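Local coordinates for ornithine carbamoyltransferase (Giardia intestinalis, PDB 3GRF), which probably interconverts ornithine plus carbamoyl phosphate and citrulline plus phosphate, as part of arginine degradation, at residues T58-L69 against R310-L318. Sequence-based numbering, arbitrary orientation.
Sequences TRVSLETAMTRL and RLHSAMAVL
A65 and L311 are reciprocal knobs where the two helices cross at -55°, their axes 8.2 Å apart. The A65 methyl drops into the hollow formed by L311, A314, M315 and L318, its CB 3.6 Å from M315 CG. L311 fills the matching hollow between S61, T64, A65 and R68: a first torsion of 166°, which turns CG away from the backbone N, carries L311 CD1 to within 3.5 Å of A65 N. Small residues at the crossing, S61, A65 and A314, let the backbones come close, and S61 CB rests 3.6 Å from R310 C. The crossing ties the carbamoyl-phosphate domain, whose parallel sheet packs against helix 56-69 through L62 on F51 and M66 on L47, to C-terminal helix 303-322, which returns from the ornithine-domain part of the sequence as in other transcarbamoylases. Beyond L311, the R68 chain passes at about a right angle; L311 CD2 lies under one guanidinium face, and M315 SD sits at the edge, 3.7 Å from R68 NE. On the other flank L318 CD1 reaches between A65 and M66, 3.9 Å from M66 SD, while L69 CD2 covers M315 O and CB. At the polar end the R310 chain bends at chi2 and chi3, and its NH2 donates to T58 OG1 (2.9 Å, 153°). One water links R310 NH1 to T58 OG1; a second joins R310 NH2 to S61 OG, which also bonds to R57 O.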
loop_
_atom_site.group_PDB
_atom_site.type_symbol
_atom_site.label_atom_id
_atom_site.label_comp_id
_atom_site.label_asym_id
_atom_site.label_seq_id
_atom_site.Cartn_x
_atom_site.Cartn_y
_atom_site.Cartn_z
ATOM N N THR A 58 -13.355 5.330 -3.315
ATOM C CA THR A 58 -12.894 4.509 -4.434
ATOM C C THR A 58 -11.724 3.654 -3.955
ATOM O O THR A 58 -11.720 2.450 -4.154
ATOM C CB THR A 58 -12.602 5.347 -5.708
ATOM O OG1 THR A 58 -13.822 5.975 -6.127
ATOM C CG2 THR A 58 -12.083 4.485 -6.859
ATOM N N ARG A 59 -10.765 4.267 -3.278
ATOM C CA ARG A 59 -9.597 3.547 -2.839
ATOM C C ARG A 59 -9.907 2.443 -1.837
ATOM O O ARG A 59 -9.388 1.328 -1.952
ATOM C CB ARG A 59 -8.581 4.486 -2.218
ATOM C CG ARG A 59 -7.177 4.025 -2.495
ATOM C CD ARG A 59 -6.521 3.484 -1.262
ATOM N NE ARG A 59 -5.746 4.544 -0.669
ATOM C CZ ARG A 59 -4.591 4.387 -0.035
ATOM N NH1 ARG A 59 -4.023 3.193 0.100
ATOM N NH2 ARG A 59 -4.012 5.466 0.462
ATOM N N VAL A 60 -10.734 2.738 -0.845
ATOM C CA VAL A 60 -10.972 1.733 0.211
ATOM C C VAL A 60 -11.784 0.589 -0.363
ATOM O O VAL A 60 -11.600 -0.571 0.030
ATOM C CB VAL A 60 -11.688 2.359 1.469
ATOM C CG1 VAL A 60 -12.416 1.315 2.328
ATOM C CG2 VAL A 60 -10.715 3.140 2.323
ATOM N N SER A 61 -12.730 0.891 -1.250
ATOM C CA SER A 61 -13.617 -0.185 -1.754
ATOM C C SER A 61 -12.835 -1.140 -2.666
ATOM O O SER A 61 -13.053 -2.353 -2.660
ATOM C CB SER A 61 -14.863 0.375 -2.485
ATOM O OG SER A 61 -14.506 1.165 -3.598
ATOM N N LEU A 62 -11.932 -0.561 -3.452
ATOM C CA LEU A 62 -11.062 -1.279 -4.395
ATOM C C LEU A 62 -10.069 -2.189 -3.681
ATOM O O LEU A 62 -9.950 -3.369 -4.020
ATOM C CB LEU A 62 -10.286 -0.235 -5.244
ATOM C CG LEU A 62 -10.682 -0.063 -6.712
ATOM C CD1 LEU A 62 -12.052 -0.624 -7.045
ATOM C CD2 LEU A 62 -10.480 1.332 -7.272
ATOM N N GLU A 63 -9.370 -1.629 -2.680
ATOM C CA GLU A 63 -8.330 -2.316 -1.943
ATOM C C GLU A 63 -8.984 -3.436 -1.080
ATOM O O GLU A 63 -8.494 -4.563 -1.019
ATOM C CB GLU A 63 -7.533 -1.291 -1.085
ATOM C CG GLU A 63 -6.002 -1.403 -1.265
ATOM C CD GLU A 63 -5.182 -0.264 -0.688
ATOM O OE1 GLU A 63 -5.473 0.938 -0.983
ATOM O OE2 GLU A 63 -4.203 -0.568 0.021
ATOM N N THR A 64 -10.114 -3.114 -0.448
ATOM C CA THR A 64 -10.884 -4.068 0.342
ATOM C C THR A 64 -11.493 -5.164 -0.528
ATOM O O THR A 64 -11.525 -6.348 -0.110
ATOM C CB THR A 64 -11.987 -3.334 1.158
ATOM O OG1 THR A 64 -11.366 -2.338 1.930
ATOM C CG2 THR A 64 -12.693 -4.308 2.169
ATOM N N ALA A 65 -11.976 -4.785 -1.726
ATOM C CA ALA A 65 -12.613 -5.747 -2.638
ATOM C C ALA A 65 -11.627 -6.828 -2.947
ATOM O O ALA A 65 -11.970 -8.008 -2.863
ATOM C CB ALA A 65 -13.128 -5.083 -3.922
ATOM N N MET A 66 -10.373 -6.449 -3.217
ATOM C CA MET A 66 -9.376 -7.453 -3.610
ATOM C C MET A 66 -9.029 -8.358 -2.483
ATOM O O MET A 66 -8.900 -9.554 -2.688
ATOM C CB MET A 66 -8.102 -6.833 -4.201
ATOM C CG MET A 66 -8.290 -6.108 -5.546
ATOM S SD MET A 66 -8.744 -7.182 -6.938
ATOM C CE MET A 66 -7.289 -8.192 -6.995
ATOM N N THR A 67 -8.880 -7.813 -1.280
ATOM C CA THR A 67 -8.635 -8.653 -0.080
ATOM C C THR A 67 -9.753 -9.659 0.114
ATOM O O THR A 67 -9.519 -10.825 0.475
ATOM C CB THR A 67 -8.500 -7.775 1.168
ATOM O OG1 THR A 67 -7.439 -6.834 0.938
ATOM C CG2 THR A 67 -8.175 -8.610 2.423
ATOM N N ARG A 68 -10.981 -9.233 -0.132
ATOM C CA ARG A 68 -12.143 -10.129 0.091
ATOM C C ARG A 68 -12.245 -11.280 -0.887
ATOM O O ARG A 68 -12.913 -12.280 -0.619
ATOM C CB ARG A 68 -13.429 -9.327 0.128
ATOM C CG ARG A 68 -13.560 -8.578 1.454
ATOM C CD ARG A 68 -14.722 -7.620 1.437
ATOM N NE ARG A 68 -16.024 -8.268 1.641
ATOM C CZ ARG A 68 -16.682 -8.327 2.799
ATOM N NH1 ARG A 68 -16.150 -7.815 3.893
ATOM N NH2 ARG A 68 -17.878 -8.929 2.866
ATOM N N LEU A 69 -11.597 -11.084 -2.039
ATOM C CA LEU A 69 -11.545 -12.003 -3.164
ATOM C C LEU A 69 -10.258 -12.777 -3.047
ATOM O O LEU A 69 -10.096 -13.770 -3.719
ATOM C CB LEU A 69 -11.550 -11.205 -4.464
ATOM C CG LEU A 69 -12.757 -10.997 -5.377
ATOM C CD1 LEU A 69 -14.068 -11.501 -4.865
ATOM C CD2 LEU A 69 -12.845 -9.529 -5.759
ATOM N N ARG A 310 -20.235 0.326 -2.651
ATOM C CA ARG A 310 -19.064 0.457 -3.507
ATOM C C ARG A 310 -18.205 -0.775 -3.394
ATOM O O ARG A 310 -17.655 -1.244 -4.400
ATOM C CB ARG A 310 -18.224 1.714 -3.185
ATOM C CG ARG A 310 -18.869 3.056 -3.615
ATOM C CD ARG A 310 -19.146 3.085 -5.141
ATOM N NE ARG A 310 -17.860 3.090 -5.853
ATOM C CZ ARG A 310 -17.052 4.153 -5.997
ATOM N NH1 ARG A 310 -17.415 5.359 -5.566
ATOM N NH2 ARG A 310 -15.878 4.016 -6.597
ATOM N N LEU A 311 -18.141 -1.332 -2.187
ATOM C CA LEU A 311 -17.312 -2.505 -1.900
ATOM C C LEU A 311 -17.791 -3.699 -2.714
ATOM O O LEU A 311 -17.052 -4.275 -3.493
ATOM C CB LEU A 311 -17.264 -2.823 -0.373
ATOM C CG LEU A 311 -16.696 -4.233 0.002
ATOM C CD1 LEU A 311 -15.249 -4.458 -0.497
ATOM C CD2 LEU A 311 -16.847 -4.619 1.433
ATOM N N HIS A 312 -19.027 -4.105 -2.477
ATOM C CA HIS A 312 -19.547 -5.305 -3.116
ATOM C C HIS A 312 -19.696 -5.160 -4.638
ATOM O O HIS A 312 -19.492 -6.092 -5.388
ATOM C CB HIS A 312 -20.899 -5.620 -2.473
ATOM C CG HIS A 312 -20.881 -5.524 -0.979
ATOM N ND1 HIS A 312 -20.122 -6.362 -0.192
ATOM C CD2 HIS A 312 -21.481 -4.652 -0.138
ATOM C CE1 HIS A 312 -20.290 -6.034 1.073
ATOM N NE2 HIS A 312 -21.118 -5.003 1.132
ATOM N N SER A 313 -20.086 -3.986 -5.111
ATOM C CA SER A 313 -20.124 -3.756 -6.575
ATOM C C SER A 313 -18.721 -3.732 -7.210
ATOM O O SER A 313 -18.548 -4.017 -8.395
ATOM C CB SER A 313 -20.871 -2.476 -6.836
ATOM O OG SER A 313 -20.263 -1.444 -6.076
ATOM N N ALA A 314 -17.718 -3.428 -6.407
ATOM C CA ALA A 314 -16.343 -3.447 -6.893
ATOM C C ALA A 314 -15.895 -4.870 -7.020
ATOM O O ALA A 314 -15.234 -5.199 -8.000
ATOM C CB ALA A 314 -15.391 -2.657 -5.962
ATOM N N MET A 315 -16.242 -5.723 -6.040
ATOM C CA MET A 315 -15.792 -7.113 -6.058
ATOM C C MET A 315 -16.373 -7.798 -7.291
ATOM O O MET A 315 -15.742 -8.686 -7.872
ATOM C CB MET A 315 -16.267 -7.888 -4.815
ATOM C CG MET A 315 -15.850 -7.342 -3.446
ATOM S SD MET A 315 -16.608 -8.184 -2.027
ATOM C CE MET A 315 -18.300 -8.398 -2.547
ATOM N N ALA A 316 -17.601 -7.425 -7.647
ATOM C CA ALA A 316 -18.310 -8.021 -8.782
ATOM C C ALA A 316 -17.661 -7.594 -10.055
ATOM O O ALA A 316 -17.398 -8.384 -10.942
ATOM C CB ALA A 316 -19.790 -7.621 -8.778
ATOM N N VAL A 317 -17.418 -6.298 -10.209
ATOM C CA VAL A 317 -16.775 -5.848 -11.418
ATOM C C VAL A 317 -15.371 -6.408 -11.668
ATOM O O VAL A 317 -15.062 -6.845 -12.782
ATOM C CB VAL A 317 -16.688 -4.313 -11.406
ATOM C CG1 VAL A 317 -15.889 -3.869 -12.571
ATOM C CG2 VAL A 317 -18.113 -3.727 -11.408
ATOM N N LEU A 318 -14.523 -6.389 -10.635
ATOM C CA LEU A 318 -13.161 -6.945 -10.690
ATOM C C LEU A 318 -13.244 -8.432 -11.009
ATOM O O LEU A 318 -12.609 -8.897 -11.893
ATOM C CB LEU A 318 -12.418 -6.695 -9.366
ATOM C CG LEU A 318 -12.155 -5.175 -9.113
ATOM C CD1 LEU A 318 -11.702 -4.833 -7.699
ATOM C CD2 LEU A 318 -11.138 -4.621 -10.125
HETATM O O HOH W 1 -15.952 8.183 -5.954
HETATM O O HOH W 2 -15.092 1.021 -6.419
#